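Local structure of purine nucleoside phosphorylase (Bacillus licheniformis, 6DZD) at residues T118-A130 with G265-K277. The protein probably catalyses the phosphorolysis of purine nucleosides such as adenosine and inosine, and carries a bound zinc ion. Numbering follows the deposited sequence.
Sequences TDRPNLFLALCFA and GKTGRMMSFIGLK
Leu125, Leu127 and Phe129 pair with Ile274, Ser272 and Met270 as the hydrogen-bonded positions of two antiparallel strands, 124-129 and 270-276, neighbours in a mixed beta-sheet of the YfiH/LACC1 fold. The axes of these short segments come within 4.4 Å. Leu125 N gives a nearly straight bond to Ile274 O (2.8 Å, 169°), and Ile274 N returns one to Leu125 O; Leu127 and Ser272 repeat the exchange. At the last pair Phe129 N gives a sound bond to Met270 O, while the return bond from Met270 N to Phe129 O is weak and bent.

Side chains alternate between the two faces. Ala126, Cys128, Met271 and Phe273 share one, where strand 80-82 adds Trp80 and Phe82. On the other, Leu125 CD1 meets Ile274 CG2 at 4.1 Å; Ile274, with Leu127, turns a branched apolar chain to strand 144-150. Farther along this face, the small Ser272 leaves room for the Phe129 ring, whose CE2 comes 3.3 Å from Ser272 OG. That ring also meets His149, part of a possible Cys-His-Asp triad.

Gly275 CA lies over one face of the Phe124 ring, 4.1 Å from the centroid and 7° off the normal, a CH-pi contact; a CB there would run into ring carbon CG. Lys277 CE reaches the edge of the same ring.

Beyond the strands, Arg269 bends at chi2 (-76°), bringing CD against Ala130 CB (3.4 Å), while NH1 bonds back to Gly268 O. A serine here would probably strip the Ala130 methyl of the CD packed against it and leave Gly268 O without this donor. That donor sits well above the carbonyl plane of Gly268, yet the oxygen lies nearly in the guanidinium plane, 3.0 Å from NH1.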
loop_
_atom_site.group_PDB
_atom_site.type_symbol
_atom_site.label_atom_id
_atom_site.label_comp_id
_atom_site.label_asym_id
_atom_site.label_seq_id
_atom_site.Cartn_x
_atom_site.Cartn_y
_atom_site.Cartn_z
ATOM N N THR A 118 -4.745 4.020 12.621
ATOM C CA THR A 118 -5.811 4.390 13.542
ATOM C C THR A 118 -5.929 3.332 14.629
ATOM O O THR A 118 -5.424 2.216 14.486
ATOM C CB THR A 118 -7.152 4.553 12.807
ATOM O OG1 THR A 118 -8.089 5.247 13.642
ATOM C CG2 THR A 118 -7.741 3.187 12.433
ATOM N N ASP A 119 -6.568 3.712 15.743
ATOM C CA ASP A 119 -6.956 2.759 16.783
ATOM C C ASP A 119 -8.471 2.693 16.978
ATOM O O ASP A 119 -8.933 2.019 17.905
ATOM C CB ASP A 119 -6.260 3.040 18.126
ATOM C CG ASP A 119 -6.508 4.446 18.668
ATOM O OD1 ASP A 119 -7.443 5.138 18.210
ATOM O OD2 ASP A 119 -5.749 4.859 19.580
ATOM N N ARG A 120 -9.267 3.397 16.131
ATOM C CA ARG A 120 -10.712 3.502 16.259
ATOM C C ARG A 120 -11.406 2.366 15.504
ATOM O O ARG A 120 -10.927 1.917 14.455
ATOM C CB ARG A 120 -11.192 4.849 15.713
ATOM C CG ARG A 120 -10.260 5.976 16.011
ATOM C CD ARG A 120 -10.384 6.430 17.469
ATOM N NE ARG A 120 -10.394 7.893 17.585
ATOM C CZ ARG A 120 -11.508 8.621 17.652
ATOM N NH1 ARG A 120 -12.685 8.002 17.641
ATOM N NH2 ARG A 120 -11.446 9.948 17.740
ATOM N N PRO A 121 -12.553 1.910 15.993
ATOM C CA PRO A 121 -13.260 0.811 15.324
ATOM C C PRO A 121 -14.076 1.264 14.125
ATOM O O PRO A 121 -14.526 2.407 14.043
ATOM C CB PRO A 121 -14.188 0.281 16.425
ATOM C CG PRO A 121 -14.548 1.524 17.201
ATOM C CD PRO A 121 -13.269 2.364 17.204
ATOM N N ASN A 122 -14.270 0.325 13.191
ATOM C CA ASN A 122 -15.126 0.514 12.010
ATOM C C ASN A 122 -14.680 1.730 11.202
ATOM O O ASN A 122 -15.491 2.485 10.654
ATOM C CB ASN A 122 -16.597 0.607 12.419
ATOM C CG ASN A 122 -17.015 -0.554 13.311
ATOM O OD1 ASN A 122 -17.020 -1.705 12.874
ATOM N ND2 ASN A 122 -17.346 -0.266 14.569
ATOM N N LEU A 123 -13.368 1.904 11.098
ATOM C CA LEU A 123 -12.806 3.023 10.360
ATOM C C LEU A 123 -11.772 2.490 9.385
ATOM O O LEU A 123 -10.655 2.151 9.795
ATOM C CB LEU A 123 -12.181 4.036 11.304
ATOM C CG LEU A 123 -12.092 5.381 10.605
ATOM C CD1 LEU A 123 -12.373 6.516 11.572
ATOM C CD2 LEU A 123 -10.742 5.509 9.977
ATOM N N PHE A 124 -12.122 2.451 8.103
ATOM C CA PHE A 124 -11.314 1.766 7.110
ATOM C C PHE A 124 -10.401 2.743 6.369
ATOM O O PHE A 124 -10.869 3.725 5.787
ATOM C CB PHE A 124 -12.224 1.005 6.149
ATOM C CG PHE A 124 -12.651 -0.355 6.670
ATOM C CD1 PHE A 124 -13.582 -0.468 7.696
ATOM C CD2 PHE A 124 -12.092 -1.522 6.148
ATOM C CE1 PHE A 124 -13.974 -1.726 8.178
ATOM C CE2 PHE A 124 -12.472 -2.790 6.635
ATOM C CZ PHE A 124 -13.417 -2.888 7.648
ATOM N N LEU A 125 -9.098 2.447 6.378
ATOM C CA LEU A 125 -8.064 3.273 5.763
ATOM C C LEU A 125 -7.764 2.736 4.369
ATOM O O LEU A 125 -7.773 1.520 4.153
ATOM C CB LEU A 125 -6.800 3.262 6.630
ATOM C CG LEU A 125 -7.056 3.231 8.149
ATOM C CD1 LEU A 125 -5.769 3.138 8.957
ATOM C CD2 LEU A 125 -7.820 4.448 8.556
ATOM N N ALA A 126 -7.500 3.633 3.415
ATOM C CA ALA A 126 -7.377 3.206 2.017
ATOM C C ALA A 126 -6.289 3.957 1.246
ATOM O O ALA A 126 -6.307 5.193 1.190
ATOM C CB ALA A 126 -8.729 3.360 1.304
ATOM N N LEU A 127 -5.382 3.195 0.599
ATOM C CA LEU A 127 -4.341 3.746 -0.270
ATOM C C LEU A 127 -4.356 3.102 -1.664
ATOM O O LEU A 127 -4.642 1.911 -1.824
ATOM C CB LEU A 127 -2.931 3.610 0.369
ATOM C CG LEU A 127 -2.788 4.446 1.657
ATOM C CD1 LEU A 127 -1.553 4.056 2.489
ATOM C CD2 LEU A 127 -2.847 5.962 1.392
ATOM N N CYS A 128 -4.078 3.916 -2.676
ATOM C CA CYS A 128 -4.170 3.515 -4.075
ATOM C C CYS A 128 -2.811 3.082 -4.618
ATOM O O CYS A 128 -1.766 3.609 -4.214
ATOM C CB CYS A 128 -4.755 4.634 -4.927
ATOM S SG CYS A 128 -6.496 4.842 -4.535
ATOM N N PHE A 129 -2.833 2.052 -5.471
ATOM C CA PHE A 129 -1.620 1.391 -5.912
ATOM C C PHE A 129 -1.752 0.915 -7.342
ATOM O O PHE A 129 -2.850 0.580 -7.792
ATOM C CB PHE A 129 -1.293 0.211 -5.017
ATOM C CG PHE A 129 -0.867 0.610 -3.642
ATOM C CD1 PHE A 129 0.460 0.877 -3.372
ATOM C CD2 PHE A 129 -1.791 0.728 -2.625
ATOM C CE1 PHE A 129 0.850 1.237 -2.106
ATOM C CE2 PHE A 129 -1.402 1.086 -1.368
ATOM C CZ PHE A 129 -0.085 1.339 -1.103
ATOM N N ALA A 130 -0.636 0.954 -8.068
ATOM C CA ALA A 130 -0.574 0.341 -9.383
ATOM C C ALA A 130 0.878 0.068 -9.753
ATOM O O ALA A 130 1.246 0.285 -10.910
ATOM C CB ALA A 130 -1.245 1.233 -10.429
ATOM N N GLY A 265 1.774 4.294 -18.410
ATOM C CA GLY A 265 1.448 5.526 -17.711
ATOM C C GLY A 265 -0.024 5.878 -17.532
ATOM O O GLY A 265 -0.341 6.651 -16.613
ATOM N N LYS A 266 -0.948 5.320 -18.319
ATOM C CA LYS A 266 -2.371 5.615 -18.118
ATOM C C LYS A 266 -3.111 4.325 -17.763
ATOM O O LYS A 266 -3.371 3.494 -18.643
ATOM C CB LYS A 266 -2.983 6.280 -19.346
ATOM C CG LYS A 266 -4.369 6.874 -19.082
ATOM C CD LYS A 266 -4.535 8.180 -19.846
ATOM C CE LYS A 266 -5.973 8.694 -19.879
ATOM N NZ LYS A 266 -5.963 10.190 -19.785
ATOM N N THR A 267 -3.488 4.177 -16.495
ATOM C CA THR A 267 -4.059 2.922 -16.020
ATOM C C THR A 267 -4.841 3.164 -14.733
ATOM O O THR A 267 -4.820 4.255 -14.160
ATOM C CB THR A 267 -2.971 1.868 -15.778
ATOM O OG1 THR A 267 -3.589 0.636 -15.431
ATOM C CG2 THR A 267 -2.061 2.254 -14.625
ATOM N N GLY A 268 -5.535 2.119 -14.279
ATOM C CA GLY A 268 -6.261 2.189 -13.027
ATOM C C GLY A 268 -5.351 1.986 -11.817
ATOM O O GLY A 268 -4.133 1.845 -11.921
ATOM N N ARG A 269 -5.966 2.002 -10.639
ATOM C CA ARG A 269 -5.266 1.795 -9.375
ATOM C C ARG A 269 -6.055 0.795 -8.557
ATOM O O ARG A 269 -7.280 0.919 -8.434
ATOM C CB ARG A 269 -5.116 3.080 -8.550
ATOM C CG ARG A 269 -4.410 4.231 -9.228
ATOM C CD ARG A 269 -2.925 4.006 -9.268
ATOM N NE ARG A 269 -2.220 5.109 -9.909
ATOM C CZ ARG A 269 -2.161 5.306 -11.225
ATOM N NH1 ARG A 269 -2.771 4.464 -12.057
ATOM N NH2 ARG A 269 -1.481 6.334 -11.709
ATOM N N MET A 270 -5.360 -0.193 -8.013
ATOM C CA MET A 270 -5.924 -1.002 -6.948
ATOM C C MET A 270 -5.883 -0.204 -5.648
ATOM O O MET A 270 -5.350 0.910 -5.590
ATOM C CB MET A 270 -5.153 -2.318 -6.799
ATOM C CG MET A 270 -5.129 -3.157 -8.050
ATOM S SD MET A 270 -3.843 -2.694 -9.253
ATOM C CE MET A 270 -2.352 -2.875 -8.259
ATOM N N MET A 271 -6.456 -0.760 -4.588
ATOM C CA MET A 271 -6.321 -0.104 -3.295
ATOM C C MET A 271 -6.045 -1.129 -2.199
ATOM O O MET A 271 -6.509 -2.274 -2.266
ATOM C CB MET A 271 -7.556 0.742 -2.946
ATOM C CG MET A 271 -8.779 -0.054 -2.673
ATOM S SD MET A 271 -10.148 1.018 -2.322
ATOM C CE MET A 271 -11.337 -0.086 -1.571
ATOM N N SER A 272 -5.220 -0.737 -1.234
ATOM C CA SER A 272 -5.103 -1.474 0.010
ATOM C C SER A 272 -6.039 -0.848 1.042
ATOM O O SER A 272 -6.319 0.353 1.007
ATOM C CB SER A 272 -3.656 -1.495 0.509
ATOM O OG SER A 272 -3.238 -0.251 1.017
ATOM N N PHE A 273 -6.540 -1.681 1.950
ATOM C CA PHE A 273 -7.488 -1.239 2.961
ATOM C C PHE A 273 -7.247 -2.013 4.243
ATOM O O PHE A 273 -6.865 -3.187 4.214
ATOM C CB PHE A 273 -8.936 -1.437 2.497
ATOM C CG PHE A 273 -9.225 -2.832 2.092
ATOM C CD1 PHE A 273 -9.612 -3.773 3.033
ATOM C CD2 PHE A 273 -9.053 -3.224 0.788
ATOM C CE1 PHE A 273 -9.846 -5.059 2.669
ATOM C CE2 PHE A 273 -9.282 -4.519 0.404
ATOM C CZ PHE A 273 -9.689 -5.439 1.338
ATOM N N ILE A 274 -7.485 -1.357 5.371
ATOM C CA ILE A 274 -7.389 -2.016 6.666
ATOM C C ILE A 274 -8.294 -1.276 7.642
ATOM O O ILE A 274 -8.539 -0.075 7.501
ATOM C CB ILE A 274 -5.925 -2.085 7.171
ATOM C CG1 ILE A 274 -5.784 -3.141 8.267
ATOM C CG2 ILE A 274 -5.440 -0.704 7.655
ATOM C CD1 ILE A 274 -4.375 -3.353 8.756
ATOM N N GLY A 275 -8.840 -2.019 8.600
ATOM C CA GLY A 275 -9.696 -1.433 9.611
ATOM C C GLY A 275 -10.049 -2.448 10.672
ATOM O O GLY A 275 -9.951 -3.662 10.459
ATOM N N LEU A 276 -10.469 -1.930 11.822
ATOM C CA LEU A 276 -10.923 -2.726 12.953
ATOM C C LEU A 276 -12.439 -2.608 13.048
ATOM O O LEU A 276 -12.993 -1.535 12.785
ATOM C CB LEU A 276 -10.277 -2.247 14.255
ATOM C CG LEU A 276 -8.744 -2.301 14.309
ATOM C CD1 LEU A 276 -8.166 -1.006 14.884
ATOM C CD2 LEU A 276 -8.279 -3.491 15.125
ATOM N N LYS A 277 -13.119 -3.709 13.371
ATOM C CA LYS A 277 -14.580 -3.641 13.485
ATOM C C LYS A 277 -15.079 -3.891 14.908
ATOM O O LYS A 277 -14.848 -4.954 15.483
ATOM C CB LYS A 277 -15.240 -4.625 12.512
ATOM C CG LYS A 277 -15.539 -3.955 11.167
ATOM C CD LYS A 277 -16.711 -4.573 10.395
ATOM C CE LYS A 277 -16.213 -5.271 9.124
ATOM N NZ LYS A 277 -17.049 -6.432 8.678
#